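Local atomic coordinates of 182aa long hypothetical protein (Pyrococcus horikoshii, PDB entry 2GAN), a protein that is of unknown function but, as a member of the GNAT family, probably transfers an acetyl group from acetyl-CoA to a substrate not yet identified. Residues F66-T71 with I82-K87. Numbering follows the deposited sequence.
Sequences FDELYT and IALVYK
D67 reaches past Y86 to K87: its CB lies over one face of the Y86 ring, 4.2 Å from the centroid and 26° off the normal, a CH-pi contact. CG, anti to the carbonyl carbon (chi1 -69°), leads to K87, whose CD comes within 3.3 Å of D67 OD1, the oxygen salt-bridged to K92. That torsion brings OD2 to two backbone donors: Y86 N reaches its anti lone pair, whereas K87 N, 2.8 Å from D67 OD2, arrives from above the carboxylate plane with an N-H...O angle of 173°. This grip fixes the carboxylate where strand pairing has ended. D67 N and E68 N both donate to L84 O, the evidence for a classic beta bulge; Y70 and I82 form a hydrogen-bonded antiparallel pair. Y86 OH donates to E68 OE1 at 2.5 Å and Y70 OH to E68 OE2, each from above the carboxylate plane; with R134, salt-bridged to OE1, they hold this buried group. On the opposite face A83 CB sits 3.6 Å above the F66 ring, over its centre. Strands 2-6 and 106-114 flank the hairpin 68-74/78-85; helix 123-137 packs on Y70, I82 and L84, helix 47-65 on F66 and L69.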
loop_
_atom_site.group_PDB
_atom_site.type_symbol
_atom_site.label_atom_id
_atom_site.label_comp_id
_atom_site.label_asym_id
_atom_site.label_seq_id
_atom_site.Cartn_x
_atom_site.Cartn_y
_atom_site.Cartn_z
ATOM N N PHE A 66 20.309 0.564 -15.348
ATOM C CA PHE A 66 19.306 0.653 -16.416
ATOM C C PHE A 66 19.859 0.403 -17.826
ATOM O O PHE A 66 20.845 1.019 -18.237
ATOM C CB PHE A 66 18.623 2.027 -16.367
ATOM C CG PHE A 66 17.874 2.294 -15.082
ATOM C CD1 PHE A 66 17.440 3.580 -14.775
ATOM C CD2 PHE A 66 17.593 1.261 -14.185
ATOM C CE1 PHE A 66 16.744 3.842 -13.595
ATOM C CE2 PHE A 66 16.894 1.510 -12.999
ATOM C CZ PHE A 66 16.469 2.802 -12.706
ATOM N N ASP A 67 19.232 -0.507 -18.566
ATOM C CA ASP A 67 19.669 -0.797 -19.934
ATOM C C ASP A 67 18.861 0.069 -20.907
ATOM O O ASP A 67 19.335 0.419 -21.992
ATOM C CB ASP A 67 19.495 -2.287 -20.255
ATOM C CG ASP A 67 20.469 -3.172 -19.479
ATOM O OD1 ASP A 67 21.685 -2.864 -19.460
ATOM O OD2 ASP A 67 20.024 -4.180 -18.892
ATOM N N GLU A 68 17.636 0.408 -20.496
ATOM C CA GLU A 68 16.745 1.265 -21.267
ATOM C C GLU A 68 15.839 2.018 -20.303
ATOM O O GLU A 68 15.252 1.420 -19.397
ATOM C CB GLU A 68 15.896 0.442 -22.235
ATOM C CG GLU A 68 16.709 -0.295 -23.270
ATOM C CD GLU A 68 15.855 -0.978 -24.329
ATOM O OE1 GLU A 68 16.442 -1.617 -25.222
ATOM O OE2 GLU A 68 14.613 -0.883 -24.279
ATOM N N LEU A 69 15.753 3.332 -20.484
ATOM C CA LEU A 69 14.910 4.175 -19.643
ATOM C C LEU A 69 13.843 4.838 -20.505
ATOM O O LEU A 69 14.146 5.484 -21.504
ATOM C CB LEU A 69 15.737 5.267 -18.954
ATOM C CG LEU A 69 14.901 6.342 -18.235
ATOM C CD1 LEU A 69 14.083 5.679 -17.129
ATOM C CD2 LEU A 69 15.799 7.425 -17.652
ATOM N N TYR A 70 12.591 4.680 -20.109
ATOM C CA TYR A 70 11.495 5.267 -20.846
ATOM C C TYR A 70 10.761 6.242 -19.951
ATOM O O TYR A 70 10.710 6.067 -18.736
ATOM C CB TYR A 70 10.558 4.166 -21.349
ATOM C CG TYR A 70 11.180 3.308 -22.426
ATOM C CD1 TYR A 70 11.217 3.738 -23.751
ATOM C CD2 TYR A 70 11.748 2.072 -22.120
ATOM C CE1 TYR A 70 11.804 2.956 -24.751
ATOM C CE2 TYR A 70 12.335 1.284 -23.110
ATOM C CZ TYR A 70 12.361 1.731 -24.424
ATOM O OH TYR A 70 12.939 0.943 -25.399
ATOM N N THR A 71 10.223 7.298 -20.544
ATOM C CA THR A 71 9.497 8.281 -19.764
ATOM C C THR A 71 8.278 8.704 -20.530
ATOM O O THR A 71 8.233 8.599 -21.754
ATOM C CB THR A 71 10.312 9.571 -19.536
ATOM O OG1 THR A 71 10.531 10.211 -20.800
ATOM C CG2 THR A 71 11.641 9.272 -18.875
ATOM N N ILE A 82 9.814 4.531 -16.468
ATOM C CA ILE A 82 9.866 3.079 -16.422
ATOM C C ILE A 82 11.190 2.628 -17.053
ATOM O O ILE A 82 11.579 3.096 -18.125
ATOM C CB ILE A 82 8.658 2.428 -17.138
ATOM C CG1 ILE A 82 8.535 0.968 -16.685
ATOM C CG2 ILE A 82 8.808 2.541 -18.649
ATOM C CD1 ILE A 82 7.202 0.292 -17.053
ATOM N N ALA A 83 11.872 1.728 -16.357
ATOM C CA ALA A 83 13.173 1.228 -16.770
ATOM C C ALA A 83 13.211 -0.272 -16.997
ATOM O O ALA A 83 12.508 -1.032 -16.331
ATOM C CB ALA A 83 14.215 1.601 -15.709
ATOM N N LEU A 84 14.053 -0.696 -17.933
ATOM C CA LEU A 84 14.213 -2.115 -18.235
ATOM C C LEU A 84 15.642 -2.565 -17.995
ATOM O O LEU A 84 16.593 -1.863 -18.357
ATOM C CB LEU A 84 13.877 -2.382 -19.689
ATOM C CG LEU A 84 12.493 -1.869 -20.065
ATOM C CD1 LEU A 84 12.255 -2.145 -21.546
ATOM C CD2 LEU A 84 11.442 -2.538 -19.189
ATOM N N VAL A 85 15.789 -3.736 -17.386
ATOM C CA VAL A 85 17.100 -4.309 -17.139
ATOM C C VAL A 85 17.067 -5.712 -17.709
ATOM O O VAL A 85 16.255 -6.536 -17.288
ATOM C CB VAL A 85 17.453 -4.376 -15.627
ATOM C CG1 VAL A 85 18.781 -5.088 -15.439
ATOM C CG2 VAL A 85 17.553 -2.961 -15.053
ATOM N N TYR A 86 17.936 -5.976 -18.680
ATOM C CA TYR A 86 17.974 -7.291 -19.319
ATOM C C TYR A 86 19.357 -7.727 -19.837
ATOM O O TYR A 86 19.517 -8.868 -20.260
ATOM C CB TYR A 86 16.949 -7.318 -20.460
ATOM C CG TYR A 86 17.213 -6.282 -21.526
ATOM C CD1 TYR A 86 18.119 -6.530 -22.561
ATOM C CD2 TYR A 86 16.593 -5.032 -21.473
ATOM C CE1 TYR A 86 18.404 -5.553 -23.517
ATOM C CE2 TYR A 86 16.869 -4.048 -22.424
ATOM C CZ TYR A 86 17.774 -4.315 -23.439
ATOM O OH TYR A 86 18.046 -3.349 -24.374
ATOM N N LYS A 87 20.351 -6.839 -19.795
ATOM C CA LYS A 87 21.695 -7.187 -20.270
ATOM C C LYS A 87 22.535 -7.890 -19.208
ATOM O O LYS A 87 23.080 -7.250 -18.306
ATOM C CB LYS A 87 22.465 -5.953 -20.732
ATOM C CG LYS A 87 21.851 -5.215 -21.895
ATOM C CD LYS A 87 22.746 -4.064 -22.324
ATOM C CE LYS A 87 21.998 -3.091 -23.220
ATOM N NZ LYS A 87 21.394 -3.746 -24.405
#